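Local structure of glutathione S-transferase (Lodderomyces elongisporus, 4IVF) at residues L52-D63 with V74-L85. The protein is a glutathione S-transferase homologue that binds two glutathione molecules per subunit and probably acts in glutathione-dependent chemistry. Residues are numbered along the deposited sequence; the frame is centred on the assembly and turned at random.
Sequences LNPNGRIPTIND and VLSQTGAILQYL. With GSH (glutathione), chain U; GSH (glutathione), chain T.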
# COMPACT_ATOMS: atom_id res chain seq x y z
N LEU F 52 -0.28 7.69 -19.03
CA LEU F 52 -0.77 8.41 -17.86
C LEU F 52 -0.41 7.64 -16.60
O LEU F 52 -0.02 8.21 -15.59
CB LEU F 52 -2.28 8.58 -17.93
CG LEU F 52 -2.77 9.48 -19.05
CD1 LEU F 52 -4.31 9.48 -19.11
CD2 LEU F 52 -2.23 10.88 -18.84
N ASN F 53 -0.55 6.33 -16.68
CA ASN F 53 -0.28 5.44 -15.58
C ASN F 53 0.49 4.21 -16.04
O ASN F 53 -0.11 3.26 -16.53
CB ASN F 53 -1.59 5.02 -14.91
CG ASN F 53 -1.38 3.99 -13.82
OD1 ASN F 53 -0.25 3.76 -13.37
ND2 ASN F 53 -2.46 3.36 -13.39
N PRO F 54 1.81 4.22 -15.84
CA PRO F 54 2.74 3.17 -16.27
C PRO F 54 2.31 1.78 -15.82
O PRO F 54 2.59 0.79 -16.51
CB PRO F 54 4.04 3.55 -15.56
CG PRO F 54 3.92 4.99 -15.27
CD PRO F 54 2.48 5.23 -15.00
N ASN F 55 1.64 1.69 -14.68
CA ASN F 55 1.20 0.40 -14.16
C ASN F 55 0.05 -0.23 -14.98
O ASN F 55 -0.17 -1.43 -14.94
CB ASN F 55 0.80 0.53 -12.68
CG ASN F 55 0.61 -0.80 -11.99
OD1 ASN F 55 1.28 -1.78 -12.32
ND2 ASN F 55 -0.28 -0.84 -11.02
N GLY F 56 -0.68 0.60 -15.72
CA GLY F 56 -1.76 0.13 -16.57
C GLY F 56 -2.90 -0.52 -15.81
O GLY F 56 -3.39 -1.59 -16.20
N ARG F 57 -3.33 0.13 -14.73
CA ARG F 57 -4.49 -0.32 -13.96
C ARG F 57 -5.34 0.87 -13.53
O ARG F 57 -4.86 2.00 -13.49
CB ARG F 57 -4.04 -1.09 -12.72
CG ARG F 57 -3.11 -2.26 -13.02
CD ARG F 57 -2.83 -3.02 -11.75
NE ARG F 57 -3.61 -4.25 -11.66
CZ ARG F 57 -3.46 -5.16 -10.70
NH1 ARG F 57 -2.56 -4.97 -9.74
NH2 ARG F 57 -4.22 -6.24 -10.71
N ILE F 58 -6.60 0.62 -13.22
CA ILE F 58 -7.45 1.66 -12.68
C ILE F 58 -7.48 1.44 -11.17
O ILE F 58 -7.18 0.34 -10.71
CB ILE F 58 -8.87 1.62 -13.32
CG1 ILE F 58 -9.55 0.27 -13.07
CG2 ILE F 58 -8.80 1.99 -14.84
CD1 ILE F 58 -10.48 0.25 -11.86
N PRO F 59 -7.86 2.46 -10.38
CA PRO F 59 -8.25 3.79 -10.84
C PRO F 59 -7.08 4.75 -10.96
O PRO F 59 -5.98 4.50 -10.46
CB PRO F 59 -9.19 4.25 -9.73
CG PRO F 59 -8.59 3.67 -8.51
CD PRO F 59 -8.08 2.31 -8.93
N THR F 60 -7.35 5.85 -11.65
CA THR F 60 -6.40 6.91 -11.84
C THR F 60 -7.25 8.16 -11.88
O THR F 60 -8.36 8.12 -12.42
CB THR F 60 -5.64 6.73 -13.18
OG1 THR F 60 -4.78 5.59 -13.10
CG2 THR F 60 -4.79 7.95 -13.49
N ILE F 61 -6.77 9.25 -11.31
CA ILE F 61 -7.49 10.51 -11.41
C ILE F 61 -6.68 11.58 -12.13
O ILE F 61 -5.46 11.48 -12.24
CB ILE F 61 -7.92 11.07 -10.02
CG1 ILE F 61 -6.69 11.41 -9.19
CG2 ILE F 61 -8.83 10.06 -9.29
CD1 ILE F 61 -7.02 12.17 -7.94
N ASN F 62 -7.38 12.58 -12.65
CA ASN F 62 -6.75 13.81 -13.12
C ASN F 62 -7.48 14.97 -12.49
O ASN F 62 -8.68 15.18 -12.74
CB ASN F 62 -6.77 13.95 -14.65
CG ASN F 62 -6.01 15.18 -15.15
OD1 ASN F 62 -5.93 16.21 -14.47
ND2 ASN F 62 -5.45 15.09 -16.35
N ASP F 63 -6.75 15.71 -11.66
CA ASP F 63 -7.29 16.89 -11.01
C ASP F 63 -6.82 18.13 -11.73
O ASP F 63 -5.67 18.54 -11.58
CB ASP F 63 -6.84 16.95 -9.55
CG ASP F 63 -7.68 17.91 -8.73
OD1 ASP F 63 -8.40 18.73 -9.34
OD2 ASP F 63 -7.61 17.86 -7.48
N VAL F 74 -2.02 14.11 -12.46
CA VAL F 74 -2.43 12.76 -12.76
C VAL F 74 -1.86 11.87 -11.67
O VAL F 74 -0.66 11.89 -11.41
CB VAL F 74 -1.92 12.30 -14.13
CG1 VAL F 74 -2.35 10.88 -14.40
CG2 VAL F 74 -2.44 13.23 -15.23
N LEU F 75 -2.72 11.08 -11.05
CA LEU F 75 -2.34 10.30 -9.88
C LEU F 75 -2.98 8.93 -9.89
O LEU F 75 -4.19 8.80 -10.09
CB LEU F 75 -2.77 11.05 -8.62
CG LEU F 75 -2.11 10.69 -7.29
CD1 LEU F 75 -0.60 10.74 -7.42
CD2 LEU F 75 -2.57 11.69 -6.25
N SER F 76 -2.17 7.90 -9.66
CA SER F 76 -2.64 6.53 -9.56
C SER F 76 -2.35 5.94 -8.18
O SER F 76 -1.69 6.59 -7.36
CB SER F 76 -2.02 5.68 -10.66
OG SER F 76 -2.52 6.09 -11.91
N GLN F 77 -2.83 4.72 -7.97
CA GLN F 77 -2.81 3.99 -6.69
C GLN F 77 -3.85 4.52 -5.72
O GLN F 77 -3.72 5.64 -5.23
CB GLN F 77 -1.43 4.00 -6.02
CG GLN F 77 -0.39 3.19 -6.72
CD GLN F 77 -0.72 1.72 -6.69
OE1 GLN F 77 -1.30 1.22 -5.73
NE2 GLN F 77 -0.37 1.02 -7.76
N THR F 78 -4.87 3.71 -5.42
CA THR F 78 -5.94 4.12 -4.51
C THR F 78 -5.42 4.72 -3.21
O THR F 78 -5.99 5.67 -2.69
CB THR F 78 -6.93 2.97 -4.16
OG1 THR F 78 -6.24 1.92 -3.48
CG2 THR F 78 -7.59 2.42 -5.40
N GLY F 79 -4.31 4.18 -2.70
CA GLY F 79 -3.73 4.67 -1.46
C GLY F 79 -3.21 6.09 -1.58
O GLY F 79 -3.39 6.92 -0.67
N ALA F 80 -2.55 6.39 -2.69
CA ALA F 80 -2.04 7.73 -2.92
C ALA F 80 -3.19 8.68 -3.24
O ALA F 80 -3.20 9.83 -2.78
CB ALA F 80 -1.00 7.73 -4.08
N ILE F 81 -4.15 8.20 -4.03
CA ILE F 81 -5.28 9.03 -4.44
C ILE F 81 -6.11 9.42 -3.24
O ILE F 81 -6.54 10.57 -3.12
CB ILE F 81 -6.18 8.29 -5.45
CG1 ILE F 81 -5.39 7.89 -6.69
CG2 ILE F 81 -7.39 9.16 -5.83
CD1 ILE F 81 -6.22 7.11 -7.71
N LEU F 82 -6.34 8.47 -2.34
CA LEU F 82 -7.10 8.75 -1.12
C LEU F 82 -6.40 9.80 -0.27
O LEU F 82 -7.04 10.76 0.14
CB LEU F 82 -7.37 7.47 -0.31
CG LEU F 82 -8.43 6.60 -0.99
CD1 LEU F 82 -8.52 5.18 -0.42
CD2 LEU F 82 -9.79 7.29 -0.98
N GLN F 83 -5.11 9.61 -0.03
CA GLN F 83 -4.30 10.53 0.77
C GLN F 83 -4.33 11.93 0.16
O GLN F 83 -4.49 12.93 0.86
CB GLN F 83 -2.86 10.00 0.90
CG GLN F 83 -2.05 10.56 2.05
CD GLN F 83 -2.75 10.49 3.42
OE1 GLN F 83 -3.24 9.44 3.84
NE2 GLN F 83 -2.79 11.63 4.11
N TYR F 84 -4.20 11.97 -1.17
CA TYR F 84 -4.25 13.23 -1.90
C TYR F 84 -5.57 13.98 -1.71
O TYR F 84 -5.57 15.16 -1.39
CB TYR F 84 -3.99 13.03 -3.41
CG TYR F 84 -4.30 14.29 -4.20
CD1 TYR F 84 -3.43 15.37 -4.19
CD2 TYR F 84 -5.49 14.41 -4.90
CE1 TYR F 84 -3.74 16.54 -4.88
CE2 TYR F 84 -5.81 15.57 -5.58
CZ TYR F 84 -4.93 16.63 -5.57
OH TYR F 84 -5.26 17.77 -6.26
N LEU F 85 -6.69 13.29 -1.93
CA LEU F 85 -8.02 13.89 -1.77
C LEU F 85 -8.28 14.39 -0.34
O LEU F 85 -8.91 15.44 -0.12
CB LEU F 85 -9.11 12.90 -2.18
CG LEU F 85 -9.13 12.50 -3.66
CD1 LEU F 85 -10.05 11.30 -3.90
CD2 LEU F 85 -9.52 13.69 -4.56
N1 GSH U . -2.70 -1.20 -6.11
CA1 GSH U . -3.73 -0.73 -7.00
C1 GSH U . -4.57 0.27 -6.32
O11 GSH U . -5.00 1.26 -6.95
O12 GSH U . -4.87 0.13 -5.12
CB1 GSH U . -4.58 -1.90 -7.47
CG1 GSH U . -5.34 -1.47 -8.66
CD1 GSH U . -6.08 -2.60 -9.36
OE1 GSH U . -6.00 -3.78 -9.00
N2 GSH U . -6.95 -2.26 -10.55
CA2 GSH U . -7.64 -3.33 -11.23
C2 GSH U . -7.22 -3.30 -12.69
O2 GSH U . -7.11 -2.22 -13.27
CB2 GSH U . -9.08 -3.11 -11.12
SG2 GSH U . -9.56 -3.11 -9.42
N3 GSH U . -6.96 -4.54 -13.40
CA3 GSH U . -6.57 -4.48 -14.80
C3 GSH U . -5.34 -5.26 -15.07
O31 GSH U . -4.52 -5.52 -14.17
O32 GSH U . -5.12 -5.65 -16.25
N1 GSH T . -4.13 -8.60 -13.24
CA1 GSH T . -5.13 -9.29 -12.46
C1 GSH T . -4.79 -10.72 -12.38
O11 GSH T . -3.71 -11.13 -12.85
O12 GSH T . -5.57 -11.52 -11.82
CB1 GSH T . -6.54 -9.05 -13.01
CG1 GSH T . -7.54 -9.05 -11.91
CD1 GSH T . -7.44 -7.80 -11.03
OE1 GSH T . -6.94 -6.75 -11.44
N2 GSH T . -7.98 -7.83 -9.61
CA2 GSH T . -7.88 -6.65 -8.78
C2 GSH T . -6.88 -6.89 -7.68
O2 GSH T . -6.73 -8.02 -7.23
CB2 GSH T . -9.17 -6.36 -8.16
SG2 GSH T . -10.43 -6.23 -9.37
N3 GSH T . -6.10 -5.80 -7.12
CA3 GSH T . -5.16 -6.08 -6.06
C3 GSH T . -5.07 -4.94 -5.13
O31 GSH T . -6.04 -4.16 -4.95
O32 GSH T . -3.98 -4.75 -4.51
O HOH W 1 -0.22 7.93 -12.60
O HOH W 2 -4.48 2.55 -9.45
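Ile61 and Leu75 pair through both backbone bonds of an antiparallel hairpin. Ile61 N reaches Leu75 O at 2.9 Å, nearly straight (167°) and in the carbonyl plane. Leu75 N returns the bond to Ile61 O. On the helix-facing side the packing is close. A chi1 of 64° tucks CG1 of Ile61 in between its own N and C, which sends CD1 to the helix side of the sheet, 3.7 Å from Ile81 CG2. The two isoleucine side chains run antiparallel, flank against flank. CD1 also meets Tyr84 CD2 obliquely. Tyr84 OH donates to Asp63 OD2 at 2.6 Å, from above the carboxylate plane, while the oxygen lies at the ring edge. The carboxylate stands almost perpendicular to the ring (84°). OD2 is shared with Tyr89 OH, its stronger partner.

This is the beta-beta-alpha half of the thioredoxin-like N-terminal domain of glutathione transferases, with the cis-proline characteristic of this fold, here Pro59. Pro59 CG presses on Thr78 CG2 at 3.5 Å, tighter than usual carbon contact. Ile58, just before it, holds one glutathione like a strand: its N donates to O2 and its O accepts from N2. At the start of helix 78-89, Thr78 N and OG1 bind the two oxygens of the gamma-glutamyl carboxylate. Gln77 OE1 accepts from the amino group N1. A water joins Pro59 O, Gln77 N and that carboxylate. Arg57 binds both glutathiones: NE bonds O31 of the first, NH2 bonds OE1 of the second, and NH1 forms a salt bridge with Glu117 of the second subunit.

The other sheet face is more polar. Ser76 OG lies 2.6 Å from Thr60 OG1, and a water links it to Leu52 O. The more open part is at Leu52, Asn62 and Val74, all partly exposed. Here Val74 packs CG1 against Leu52 and Thr60, and its CG2 lies 3.7 Å from Asn62 ND2.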